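Long-range contacts in G-protein interacting protein 1 (Dictyostelium discoideum, PDB 5Z1N), which probably binds heterotrimeric G proteins and sequesters them in the cytosol during chemotaxis, and holds a phospholipid in its C-terminal helical domain: residues 46-51 and 111-116; 104-109 and 124-129; 73-78 and 95-100. All coordinates share one frame; numbering follows the deposited sequence.

Contact 1 (46-51 and 111-116); sequences IKVFFY and TLLTPF. With PEF (di-palmitoyl-3-sn-phosphatidylethanolamine), chain B.
An offset aromatic stack of Y51 on F116, continued by aliphatic packing of V48 on L113, joins the C-terminal part of helix 31-53 to the last part of helix 92-113 and the loop that follows, which carries F116, in the TNFAIP8-like helical bundle that encloses the phospholipid. The two rings lie 4.0 Å apart between centroids with planes 21° from parallel, and the side chains run past each other in opposite directions; F116 CD2 lies over the Y51 face, offset toward its rim. F50 CD2 covers the opposite face of Y51, and P115 CB backs the far face of F116. K47, bent at chi2 (88°), lays CG at the edge of the Y51 ring and gives a hydrogen bond from NZ to Y51 OH (3.1 Å). An alanine in place of Y51 would probably deprive F116 of the flat surface it rests on and leave K47 NZ without its hydroxyl partner. Deeper in, V48 CG2 meets L113 CD1 at 3.7 Å, while L112 reaches D61 of the sodium site. On another side of helix 31-53, F49 reaches the lipid obliquely, its CZ 3.6 Å from C1 of the phosphatidylethanolamine.

Contact 2 (104-109 and 124-129); sequences EAEQET and LIRNTF. With PEF (di-palmitoyl-3-sn-phosphatidylethanolamine), chain B.
Segments 104-109 and 124-129 run almost antiparallel, their helix axes 167° apart in direction and 9.5 Å apart at closest approach, and the backbones come nearest at E106 and F129. F129 fills the gap between them. One face of its ring lies against the backbone of the other helix, with E106 CA 3.9 Å from the centroid of the F129 ring and 16° off the ring normal, a CH-pi contact. A105 CB touches CE1 of the ring, and E106 CB packs on F129 CB at 3.5 Å. This antiparallel pair, made by successive helices 92-113 and 119-132 of the TNFAIP8-like bundle, lines the lipid cavity: F129 CZ stands 3.5 Å from C44 of the phosphatidylethanolamine, near the end of one acyl chain. T109 crosses the F129 side chain at about a right angle and also packs its CG2 on I125 CG2. T109 OG1 donates to A105 O (3.0 Å) from above the carbonyl plane, which gives the buried hydroxyl a partner in its own helix; A105 O also accepts T109 N. The E106 chain, with CG anti to the backbone N (chi1 178°), extends alongside F129 in the opposite sense and brings OE2 to 3.4 Å from R126 CA. The R126 guanidinium leads away, with R126 NE 5.3 Å from E106 OE2, and the carboxylate instead forms a salt bridge through OE1 with K103. A water lies within hydrogen-bonding distance of E106 OE1 and, weakly, of F129 O; its protons cannot serve every acceptor in reach.

Contact 3 (73-78 and 95-100); sequences FNHLDR and LEKAST
The shortest polar bond within the two segments, 2.7 Å from T100 N to E96 O, lies inside helix 92-113; no hydrogen bond joins that helix to helix 59-81, where H75 and L76 meet K97 and A98 across carbon surfaces. The pair is a close antiparallel helix packing within the TNFAIP8-like bundle, with axes 8.0 Å apart and crossing at -162°. The small side chain of A98 is consistent with this nearness: its CA is 5.0 Å from that of H75, and its methyl fits between H75 CB and the branched end of L76. H75 CG is anti to the carbonyl carbon (chi1 -71°), which directs the imidazole toward helix 92-113, with one face against K97. K97 CB sits above the centre of the H75 ring, 3.6 Å from the centroid and 7° off its normal, in a CH-pi contact. The lysine chain then extends past the rim, CD passing near H75 CE1, and carries K97 NZ away from the ring, 5.7 Å from H75 NE2. The solvent-exposed K97 thus covers the outer side of the interface with its aliphatic part. On the inner side L76 is buried. It touches the acyl lipid as part of the pocket and also packs on F138 and W142 of helix 135-144, so the same leucine joins this helix pair to the cavity wall. L95 reaches it from a turn away along helix 92-113. L76 CD2 lies 3.9 Å from A98 CB and 4.3 Å from L95 CD2.

Overall arrangement
From the N terminus, helix 31-53 contributes 46-51 first, and contact 1 is completed only when the chain reaches 111-116. Inside that long loop, helix 59-81 opens contact 3 with 73-78, and helix 92-113, folding back on it, closes it with 95-100, so it nests within contact 1. Contact 2 opens at 104-109, before contact 1 has closed, and closes on helix 119-132 after it, so these two cross, whereas contacts 3 and 2 follow in series. Helix 92-113 serves all three, tying three other helices to one long rod. Contacts 1 and 2 touch through L113 and I125; contact 3 lies on the other side of the chain's centre from contact 1, their centres about 25 Å apart.

Contact 1 (46-51 and 111-116)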
loop_
_atom_site.group_PDB
_atom_site.type_symbol
_atom_site.label_atom_id
_atom_site.label_comp_id
_atom_site.label_asym_id
_atom_site.label_seq_id
_atom_site.Cartn_x
_atom_site.Cartn_y
_atom_site.Cartn_z
ATOM N N ILE A 46 -8.062 -8.428 -4.728
ATOM C CA ILE A 46 -9.010 -9.491 -5.048
ATOM C C ILE A 46 -8.427 -10.431 -6.093
ATOM O O ILE A 46 -8.557 -11.655 -5.983
ATOM C CB ILE A 46 -10.352 -8.891 -5.513
ATOM C CG1 ILE A 46 -11.082 -8.225 -4.343
ATOM C CG2 ILE A 46 -11.229 -9.958 -6.160
ATOM C CD1 ILE A 46 -10.886 -8.919 -3.025
ATOM N N LYS A 47 -7.763 -9.880 -7.116
ATOM C CA LYS A 47 -7.191 -10.741 -8.151
ATOM C C LYS A 47 -6.068 -11.612 -7.591
ATOM O O LYS A 47 -6.031 -12.828 -7.833
ATOM C CB LYS A 47 -6.692 -9.896 -9.326
ATOM C CG LYS A 47 -6.363 -10.702 -10.581
ATOM C CD LYS A 47 -7.588 -10.896 -11.477
ATOM C CE LYS A 47 -7.197 -11.091 -12.948
ATOM N NZ LYS A 47 -8.338 -11.529 -13.807
ATOM N N VAL A 48 -5.141 -11.011 -6.837
ATOM C CA VAL A 48 -4.039 -11.790 -6.268
ATOM C C VAL A 48 -4.578 -12.921 -5.398
ATOM O O VAL A 48 -4.176 -14.084 -5.536
ATOM C CB VAL A 48 -3.084 -10.883 -5.474
ATOM C CG1 VAL A 48 -2.015 -11.729 -4.794
ATOM C CG2 VAL A 48 -2.445 -9.854 -6.386
ATOM N N PHE A 49 -5.498 -12.593 -4.486
ATOM C CA PHE A 49 -6.096 -13.617 -3.634
ATOM C C PHE A 49 -6.802 -14.680 -4.464
ATOM O O PHE A 49 -6.774 -15.869 -4.122
ATOM C CB PHE A 49 -7.075 -12.976 -2.648
ATOM C CG PHE A 49 -6.418 -12.088 -1.626
ATOM C CD1 PHE A 49 -5.274 -12.498 -0.966
ATOM C CD2 PHE A 49 -6.952 -10.845 -1.325
ATOM C CE1 PHE A 49 -4.671 -11.683 -0.026
ATOM C CE2 PHE A 49 -6.354 -10.027 -0.386
ATOM C CZ PHE A 49 -5.211 -10.447 0.264
ATOM N N PHE A 50 -7.442 -14.270 -5.562
ATOM C CA PHE A 50 -8.167 -15.213 -6.404
ATOM C C PHE A 50 -7.224 -16.244 -7.006
ATOM O O PHE A 50 -7.505 -17.448 -6.979
ATOM C CB PHE A 50 -8.919 -14.466 -7.507
ATOM C CG PHE A 50 -9.614 -15.369 -8.491
ATOM C CD1 PHE A 50 -10.889 -15.848 -8.232
ATOM C CD2 PHE A 50 -8.998 -15.732 -9.679
ATOM C CE1 PHE A 50 -11.531 -16.677 -9.135
ATOM C CE2 PHE A 50 -9.635 -16.561 -10.585
ATOM C CZ PHE A 50 -10.902 -17.032 -10.315
ATOM N N TYR A 51 -6.094 -15.794 -7.555
ATOM C CA TYR A 51 -5.195 -16.751 -8.191
ATOM C C TYR A 51 -4.319 -17.498 -7.196
ATOM O O TYR A 51 -3.790 -18.562 -7.537
ATOM C CB TYR A 51 -4.338 -16.053 -9.241
ATOM C CG TYR A 51 -5.162 -15.648 -10.432
ATOM C CD1 TYR A 51 -5.590 -16.590 -11.360
ATOM C CD2 TYR A 51 -5.546 -14.335 -10.612
ATOM C CE1 TYR A 51 -6.364 -16.224 -12.444
ATOM C CE2 TYR A 51 -6.310 -13.968 -11.684
ATOM C CZ TYR A 51 -6.721 -14.904 -12.601
ATOM O OH TYR A 51 -7.489 -14.508 -13.673
ATOM N N THR A 111 4.964 -8.517 -12.159
ATOM C CA THR A 111 5.418 -9.820 -12.617
ATOM C C THR A 111 4.432 -10.899 -12.201
ATOM O O THR A 111 4.147 -11.824 -12.970
ATOM C CB THR A 111 6.815 -10.106 -12.071
ATOM O OG1 THR A 111 7.739 -9.160 -12.624
ATOM C CG2 THR A 111 7.257 -11.522 -12.432
ATOM N N LEU A 112 3.849 -10.756 -11.011
ATOM C CA LEU A 112 2.921 -11.768 -10.533
ATOM C C LEU A 112 1.666 -11.815 -11.391
ATOM O O LEU A 112 1.104 -12.893 -11.617
ATOM C CB LEU A 112 2.557 -11.499 -9.075
ATOM C CG LEU A 112 2.042 -12.689 -8.273
ATOM C CD1 LEU A 112 3.097 -13.777 -8.204
ATOM C CD2 LEU A 112 1.633 -12.243 -6.879
ATOM N N LEU A 113 1.212 -10.665 -11.889
ATOM C CA LEU A 113 -0.120 -10.598 -12.471
ATOM C C LEU A 113 -0.103 -10.482 -13.985
ATOM O O LEU A 113 -1.175 -10.441 -14.603
ATOM C CB LEU A 113 -0.907 -9.436 -11.855
ATOM C CG LEU A 113 -1.318 -9.706 -10.404
ATOM C CD1 LEU A 113 -1.991 -8.494 -9.782
ATOM C CD2 LEU A 113 -2.218 -10.938 -10.313
ATOM N N THR A 114 1.080 -10.441 -14.593
ATOM C CA THR A 114 1.178 -10.402 -16.050
ATOM C C THR A 114 0.436 -11.540 -16.749
ATOM O O THR A 114 -0.241 -11.264 -17.752
ATOM C CB THR A 114 2.661 -10.375 -16.448
ATOM O OG1 THR A 114 3.219 -9.099 -16.105
ATOM C CG2 THR A 114 2.832 -10.619 -17.942
ATOM N N PRO A 115 0.492 -12.801 -16.294
ATOM C CA PRO A 115 -0.268 -13.855 -16.987
ATOM C C PRO A 115 -1.780 -13.726 -16.863
ATOM O O PRO A 115 -2.493 -14.482 -17.538
ATOM C CB PRO A 115 0.221 -15.148 -16.317
ATOM C CG PRO A 115 1.495 -14.788 -15.647
ATOM C CD PRO A 115 1.324 -13.370 -15.219
ATOM N N PHE A 116 -2.294 -12.810 -16.037
ATOM C CA PHE A 116 -3.727 -12.744 -15.756
ATOM C C PHE A 116 -4.366 -11.383 -15.995
ATOM O O PHE A 116 -5.597 -11.319 -16.099
ATOM C CB PHE A 116 -4.004 -13.157 -14.304
ATOM C CG PHE A 116 -3.217 -14.354 -13.856
ATOM C CD1 PHE A 116 -2.112 -14.207 -13.033
ATOM C CD2 PHE A 116 -3.577 -15.629 -14.263
ATOM C CE1 PHE A 116 -1.383 -15.311 -12.619
ATOM C CE2 PHE A 116 -2.854 -16.736 -13.852
ATOM C CZ PHE A 116 -1.754 -16.574 -13.028
HETATM C C2 PEF B . -6.426 -9.665 4.133
HETATM C C1 PEF B . -5.882 -11.045 3.785
HETATM N N PEF B . -3.028 -14.874 7.311
HETATM C C3 PEF B . -6.571 -9.484 5.636
HETATM C C4 PEF B . -3.561 -14.143 5.066
HETATM C C5 PEF B . -2.884 -15.213 5.911
HETATM C C10 PEF B . -6.129 -7.539 3.089
HETATM C C11 PEF B . -5.292 -6.554 2.310
HETATM C C12 PEF B . -5.446 -5.131 2.835
HETATM C C13 PEF B . -4.341 -4.279 2.219
HETATM C C14 PEF B . -4.466 -2.793 2.531
HETATM C C15 PEF B . -3.149 -2.105 2.181
HETATM C C16 PEF B . -3.224 -0.595 2.350
HETATM C C17 PEF B . -1.834 0.034 2.385
HETATM C C18 PEF B . -0.929 -0.507 1.282
HETATM C C19 PEF B . -0.025 0.585 0.720
HETATM C C20 PEF B . 0.713 1.348 1.816
HETATM C C21 PEF B . 0.534 2.850 1.634
HETATM C C22 PEF B . 1.152 3.631 2.788
HETATM C C23 PEF B . 0.644 5.070 2.811
HETATM C C24 PEF B . 1.357 5.878 3.888
HETATM C C25 PEF B . 0.745 7.253 4.040
HETATM C C30 PEF B . -4.843 -7.926 6.476
HETATM C C31 PEF B . -3.479 -7.667 7.069
HETATM C C32 PEF B . -2.530 -7.164 5.987
HETATM C C33 PEF B . -2.174 -8.269 5.000
HETATM C C34 PEF B . -1.831 -7.683 3.636
HETATM C C35 PEF B . -1.276 -8.751 2.698
HETATM C C36 PEF B . -1.484 -8.366 1.237
HETATM C C37 PEF B . -0.562 -9.145 0.305
HETATM C C38 PEF B . -0.919 -8.883 -1.155
HETATM C C39 PEF B . 0.297 -8.430 -1.957
HETATM C C40 PEF B . -0.039 -8.207 -3.428
HETATM C C41 PEF B . -1.106 -7.133 -3.616
HETATM C C42 PEF B . -0.638 -5.765 -3.126
HETATM C C43 PEF B . -1.644 -4.684 -3.506
HETATM C C44 PEF B . -1.218 -3.315 -2.993
HETATM C C45 PEF B . -2.103 -2.230 -3.568
HETATM O O4 PEF B . -7.326 -7.378 3.242
HETATM O O5 PEF B . -5.600 -7.003 6.222
HETATM O O2 PEF B . -5.487 -8.705 3.667
HETATM O O3 PEF B . -5.269 -9.280 6.175
HETATM O O1P PEF B . -7.283 -14.329 4.928
HETATM O O2P PEF B . -5.423 -13.754 3.159
HETATM O O3P PEF B . -6.278 -11.991 4.769
HETATM O O4P PEF B . -4.868 -13.872 5.571
HETATM P P PEF B . -6.041 -13.565 4.521
#

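Contact 2 (104-109 and 124-129)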
loop_
_atom_site.group_PDB
_atom_site.type_symbol
_atom_site.label_atom_id
_atom_site.label_comp_id
_atom_site.label_asym_id
_atom_site.label_seq_id
_atom_site.Cartn_x
_atom_site.Cartn_y
_atom_site.Cartn_z
ATOM N N GLU A 104 9.828 -1.828 -5.496
ATOM C CA GLU A 104 10.111 -3.248 -5.663
ATOM C C GLU A 104 8.815 -4.046 -5.638
ATOM O O GLU A 104 8.536 -4.828 -6.558
ATOM C CB GLU A 104 11.086 -3.716 -4.582
ATOM C CG GLU A 104 11.224 -5.223 -4.446
ATOM C CD GLU A 104 11.947 -5.879 -5.606
ATOM O OE1 GLU A 104 12.464 -5.162 -6.489
ATOM O OE2 GLU A 104 12.001 -7.126 -5.629
ATOM N N ALA A 105 7.965 -3.788 -4.639
ATOM C CA ALA A 105 6.680 -4.475 -4.586
ATOM C C ALA A 105 5.918 -4.269 -5.885
ATOM O O ALA A 105 5.424 -5.233 -6.488
ATOM C CB ALA A 105 5.861 -3.987 -3.391
ATOM N N GLU A 106 5.887 -3.022 -6.370
ATOM C CA GLU A 106 5.214 -2.728 -7.628
ATOM C C GLU A 106 5.690 -3.681 -8.711
ATOM O O GLU A 106 4.906 -4.456 -9.275
ATOM C CB GLU A 106 5.469 -1.274 -8.038
ATOM C CG GLU A 106 4.845 -0.896 -9.382
ATOM C CD GLU A 106 5.207 0.509 -9.827
ATOM O OE1 GLU A 106 5.501 1.356 -8.958
ATOM O OE2 GLU A 106 5.201 0.763 -11.048
ATOM N N GLN A 107 7.006 -3.699 -8.942
ATOM C CA GLN A 107 7.539 -4.512 -10.022
ATOM C C GLN A 107 7.142 -5.966 -9.839
ATOM O O GLN A 107 6.633 -6.605 -10.771
ATOM C CB GLN A 107 9.056 -4.347 -10.087
ATOM C CG GLN A 107 9.471 -2.932 -10.474
ATOM C CD GLN A 107 10.956 -2.682 -10.318
ATOM O OE1 GLN A 107 11.644 -3.395 -9.586
ATOM N NE2 GLN A 107 11.458 -1.663 -11.002
ATOM N N GLU A 108 7.259 -6.475 -8.612
ATOM C CA GLU A 108 6.986 -7.891 -8.440
ATOM C C GLU A 108 5.502 -8.172 -8.592
ATOM O O GLU A 108 5.126 -9.189 -9.191
ATOM C CB GLU A 108 7.525 -8.378 -7.099
ATOM C CG GLU A 108 9.046 -8.421 -7.065
ATOM C CD GLU A 108 9.640 -9.089 -8.298
ATOM O OE1 GLU A 108 9.131 -10.151 -8.717
ATOM O OE2 GLU A 108 10.619 -8.545 -8.855
ATOM N N THR A 109 4.649 -7.248 -8.143
ATOM C CA THR A 109 3.226 -7.453 -8.363
ATOM C C THR A 109 2.933 -7.497 -9.854
ATOM O O THR A 109 2.188 -8.369 -10.321
ATOM C CB THR A 109 2.410 -6.365 -7.664
ATOM O OG1 THR A 109 2.663 -6.417 -6.256
ATOM C CG2 THR A 109 0.917 -6.586 -7.894
ATOM N N LEU A 124 -2.586 -0.161 -14.541
ATOM C CA LEU A 124 -3.297 0.185 -13.313
ATOM C C LEU A 124 -2.461 -0.156 -12.084
ATOM O O LEU A 124 -2.380 0.641 -11.140
ATOM C CB LEU A 124 -4.647 -0.532 -13.274
ATOM C CG LEU A 124 -5.603 -0.275 -12.106
ATOM C CD1 LEU A 124 -7.041 -0.313 -12.600
ATOM C CD2 LEU A 124 -5.402 -1.290 -10.980
ATOM N N ILE A 125 -1.833 -1.336 -12.077
ATOM C CA ILE A 125 -0.925 -1.680 -10.984
ATOM C C ILE A 125 0.158 -0.620 -10.845
ATOM O O ILE A 125 0.432 -0.120 -9.743
ATOM C CB ILE A 125 -0.309 -3.071 -11.206
ATOM C CG1 ILE A 125 -1.388 -4.149 -11.205
ATOM C CG2 ILE A 125 0.736 -3.362 -10.133
ATOM C CD1 ILE A 125 -0.867 -5.496 -11.618
ATOM N N ARG A 126 0.784 -0.252 -11.970
ATOM C CA ARG A 126 1.878 0.716 -11.934
ATOM C C ARG A 126 1.422 2.059 -11.373
ATOM O O ARG A 126 2.098 2.649 -10.523
ATOM C CB ARG A 126 2.473 0.896 -13.333
ATOM C CG ARG A 126 3.245 -0.312 -13.840
ATOM C CD ARG A 126 4.159 0.064 -15.000
ATOM N NE ARG A 126 3.439 0.792 -16.043
ATOM C CZ ARG A 126 2.889 0.222 -17.110
ATOM N NH1 ARG A 126 2.976 -1.093 -17.283
ATOM N NH2 ARG A 126 2.250 0.968 -18.004
ATOM N N ASN A 127 0.281 2.566 -11.848
ATOM C CA ASN A 127 -0.197 3.869 -11.388
ATOM C C ASN A 127 -0.564 3.830 -9.911
ATOM O O ASN A 127 -0.276 4.778 -9.164
ATOM C CB ASN A 127 -1.402 4.314 -12.215
ATOM C CG ASN A 127 -1.022 4.757 -13.612
ATOM O OD1 ASN A 127 0.120 5.143 -13.864
ATOM N ND2 ASN A 127 -1.984 4.715 -14.526
ATOM N N THR A 128 -1.200 2.742 -9.475
ATOM C CA THR A 128 -1.612 2.633 -8.082
ATOM C C THR A 128 -0.403 2.613 -7.157
ATOM O O THR A 128 -0.320 3.404 -6.209
ATOM C CB THR A 128 -2.468 1.383 -7.894
ATOM O OG1 THR A 128 -3.613 1.470 -8.749
ATOM C CG2 THR A 128 -2.927 1.257 -6.452
ATOM N N PHE A 129 0.558 1.724 -7.430
ATOM C CA PHE A 129 1.757 1.666 -6.598
ATOM C C PHE A 129 2.570 2.947 -6.692
ATOM O O PHE A 129 3.204 3.355 -5.713
ATOM C CB PHE A 129 2.628 0.476 -7.000
ATOM C CG PHE A 129 2.309 -0.797 -6.268
ATOM C CD1 PHE A 129 2.928 -1.092 -5.065
ATOM C CD2 PHE A 129 1.415 -1.711 -6.796
ATOM C CE1 PHE A 129 2.644 -2.268 -4.394
ATOM C CE2 PHE A 129 1.126 -2.887 -6.131
ATOM C CZ PHE A 129 1.743 -3.167 -4.931
HETATM C C2 PEF B . -6.426 -9.665 4.133
HETATM C C1 PEF B . -5.882 -11.045 3.785
HETATM N N PEF B . -3.028 -14.874 7.311
HETATM C C3 PEF B . -6.571 -9.484 5.636
HETATM C C4 PEF B . -3.561 -14.143 5.066
HETATM C C5 PEF B . -2.884 -15.213 5.911
HETATM C C10 PEF B . -6.129 -7.539 3.089
HETATM C C11 PEF B . -5.292 -6.554 2.310
HETATM C C12 PEF B . -5.446 -5.131 2.835
HETATM C C13 PEF B . -4.341 -4.279 2.219
HETATM C C14 PEF B . -4.466 -2.793 2.531
HETATM C C15 PEF B . -3.149 -2.105 2.181
HETATM C C16 PEF B . -3.224 -0.595 2.350
HETATM C C17 PEF B . -1.834 0.034 2.385
HETATM C C18 PEF B . -0.929 -0.507 1.282
HETATM C C19 PEF B . -0.025 0.585 0.720
HETATM C C20 PEF B . 0.713 1.348 1.816
HETATM C C21 PEF B . 0.534 2.850 1.634
HETATM C C22 PEF B . 1.152 3.631 2.788
HETATM C C23 PEF B . 0.644 5.070 2.811
HETATM C C24 PEF B . 1.357 5.878 3.888
HETATM C C25 PEF B . 0.745 7.253 4.040
HETATM C C30 PEF B . -4.843 -7.926 6.476
HETATM C C31 PEF B . -3.479 -7.667 7.069
HETATM C C32 PEF B . -2.530 -7.164 5.987
HETATM C C33 PEF B . -2.174 -8.269 5.000
HETATM C C34 PEF B . -1.831 -7.683 3.636
HETATM C C35 PEF B . -1.276 -8.751 2.698
HETATM C C36 PEF B . -1.484 -8.366 1.237
HETATM C C37 PEF B . -0.562 -9.145 0.305
HETATM C C38 PEF B . -0.919 -8.883 -1.155
HETATM C C39 PEF B . 0.297 -8.430 -1.957
HETATM C C40 PEF B . -0.039 -8.207 -3.428
HETATM C C41 PEF B . -1.106 -7.133 -3.616
HETATM C C42 PEF B . -0.638 -5.765 -3.126
HETATM C C43 PEF B . -1.644 -4.684 -3.506
HETATM C C44 PEF B . -1.218 -3.315 -2.993
HETATM C C45 PEF B . -2.103 -2.230 -3.568
HETATM O O4 PEF B . -7.326 -7.378 3.242
HETATM O O5 PEF B . -5.600 -7.003 6.222
HETATM O O2 PEF B . -5.487 -8.705 3.667
HETATM O O3 PEF B . -5.269 -9.280 6.175
HETATM O O1P PEF B . -7.283 -14.329 4.928
HETATM O O2P PEF B . -5.423 -13.754 3.159
HETATM O O3P PEF B . -6.278 -11.991 4.769
HETATM O O4P PEF B . -4.868 -13.872 5.571
HETATM P P PEF B . -6.041 -13.565 4.521
HETATM O O HOH W 1 5.726 2.358 -6.237
#

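Contact 3 (73-78 and 95-100)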
loop_
_atom_site.group_PDB
_atom_site.type_symbol
_atom_site.label_atom_id
_atom_site.label_comp_id
_atom_site.label_asym_id
_atom_site.label_seq_id
_atom_site.Cartn_x
_atom_site.Cartn_y
_atom_site.Cartn_z
ATOM N N PHE A 73 6.616 -1.190 4.785
ATOM C CA PHE A 73 5.904 -0.910 6.025
ATOM C C PHE A 73 6.892 -0.532 7.114
ATOM O O PHE A 73 6.730 0.494 7.794
ATOM C CB PHE A 73 5.073 -2.124 6.455
ATOM C CG PHE A 73 3.979 -2.505 5.486
ATOM C CD1 PHE A 73 3.586 -1.643 4.475
ATOM C CD2 PHE A 73 3.332 -3.729 5.605
ATOM C CE1 PHE A 73 2.576 -1.998 3.591
ATOM C CE2 PHE A 73 2.323 -4.089 4.726
ATOM C CZ PHE A 73 1.945 -3.220 3.717
ATOM N N ASN A 74 7.984 -1.296 7.207
ATOM C CA ASN A 74 8.949 -1.076 8.271
ATOM C C ASN A 74 9.504 0.335 8.192
ATOM O O ASN A 74 9.547 1.056 9.197
ATOM C CB ASN A 74 10.063 -2.115 8.170
ATOM C CG ASN A 74 10.917 -2.184 9.416
ATOM O OD1 ASN A 74 10.456 -1.917 10.526
ATOM N ND2 ASN A 74 12.180 -2.548 9.232
ATOM N N HIS A 75 9.868 0.775 6.981
ATOM C CA HIS A 75 10.473 2.096 6.864
ATOM C C HIS A 75 9.459 3.173 7.206
ATOM O O HIS A 75 9.786 4.142 7.906
ATOM C CB HIS A 75 11.058 2.296 5.466
ATOM C CG HIS A 75 12.281 1.476 5.210
ATOM N ND1 HIS A 75 13.487 1.734 5.823
ATOM C CD2 HIS A 75 12.490 0.407 4.404
ATOM C CE1 HIS A 75 14.385 0.858 5.412
ATOM N NE2 HIS A 75 13.806 0.042 4.550
ATOM N N LEU A 76 8.207 2.980 6.785
ATOM C CA LEU A 76 7.174 3.924 7.186
ATOM C C LEU A 76 7.071 3.967 8.702
ATOM O O LEU A 76 7.049 5.052 9.302
ATOM C CB LEU A 76 5.839 3.548 6.546
ATOM C CG LEU A 76 5.768 3.757 5.029
ATOM C CD1 LEU A 76 4.512 3.124 4.461
ATOM C CD2 LEU A 76 5.820 5.240 4.684
ATOM N N ASP A 77 7.102 2.791 9.343
ATOM C CA ASP A 77 7.077 2.754 10.800
ATOM C C ASP A 77 8.233 3.561 11.368
ATOM O O ASP A 77 8.038 4.416 12.242
ATOM C CB ASP A 77 7.115 1.312 11.296
ATOM C CG ASP A 77 6.903 1.210 12.794
ATOM O OD1 ASP A 77 7.734 0.564 13.465
ATOM O OD2 ASP A 77 5.916 1.788 13.299
ATOM N N ARG A 78 9.439 3.355 10.823
ATOM C CA ARG A 78 10.591 4.112 11.300
ATOM C C ARG A 78 10.331 5.602 11.170
ATOM O O ARG A 78 10.499 6.364 12.132
ATOM C CB ARG A 78 11.848 3.715 10.524
ATOM C CG ARG A 78 12.280 2.274 10.731
ATOM C CD ARG A 78 13.608 2.012 10.051
ATOM N NE ARG A 78 14.059 0.635 10.224
ATOM C CZ ARG A 78 15.096 0.109 9.584
ATOM N NH1 ARG A 78 15.791 0.847 8.726
ATOM N NH2 ARG A 78 15.439 -1.155 9.799
ATOM N N LEU A 95 12.111 7.938 4.319
ATOM C CA LEU A 95 10.926 7.821 3.478
ATOM C C LEU A 95 11.298 7.323 2.090
ATOM O O LEU A 95 10.584 6.498 1.502
ATOM C CB LEU A 95 10.203 9.168 3.407
ATOM C CG LEU A 95 9.485 9.605 4.690
ATOM C CD1 LEU A 95 8.908 11.006 4.540
ATOM C CD2 LEU A 95 8.386 8.614 5.049
ATOM N N GLU A 96 12.433 7.792 1.567
ATOM C CA GLU A 96 12.912 7.303 0.282
ATOM C C GLU A 96 13.011 5.787 0.281
ATOM O O GLU A 96 12.555 5.130 -0.662
ATOM C CB GLU A 96 14.266 7.928 -0.050
ATOM C CG GLU A 96 14.731 7.666 -1.467
ATOM C CD GLU A 96 15.773 8.662 -1.927
ATOM O OE1 GLU A 96 16.374 9.335 -1.060
ATOM O OE2 GLU A 96 15.986 8.773 -3.154
ATOM N N LYS A 97 13.571 5.208 1.349
ATOM C CA LYS A 97 13.687 3.757 1.396
ATOM C C LYS A 97 12.313 3.110 1.324
ATOM O O LYS A 97 12.103 2.173 0.541
ATOM C CB LYS A 97 14.441 3.324 2.652
ATOM C CG LYS A 97 15.927 3.633 2.572
ATOM C CD LYS A 97 16.713 2.999 3.703
ATOM C CE LYS A 97 18.209 3.212 3.504
ATOM N NZ LYS A 97 19.014 2.390 4.448
ATOM N N ALA A 98 11.344 3.648 2.077
ATOM C CA ALA A 98 9.974 3.166 1.954
ATOM C C ALA A 98 9.533 3.202 0.500
ATOM O O ALA A 98 9.086 2.188 -0.057
ATOM C CB ALA A 98 9.035 4.003 2.825
ATOM N N SER A 99 9.721 4.354 -0.151
ATOM C CA SER A 99 9.300 4.488 -1.539
ATOM C C SER A 99 9.988 3.442 -2.397
ATOM O O SER A 99 9.338 2.724 -3.170
ATOM C CB SER A 99 9.601 5.900 -2.046
ATOM O OG SER A 99 9.036 6.110 -3.331
ATOM N N THR A 100 11.300 3.280 -2.205
ATOM C CA THR A 100 12.026 2.319 -3.021
ATOM C C THR A 100 11.505 0.916 -2.768
ATOM O O THR A 100 11.265 0.155 -3.715
ATOM C CB THR A 100 13.524 2.418 -2.742
ATOM O OG1 THR A 100 13.994 3.697 -3.186
ATOM C CG2 THR A 100 14.280 1.330 -3.484
#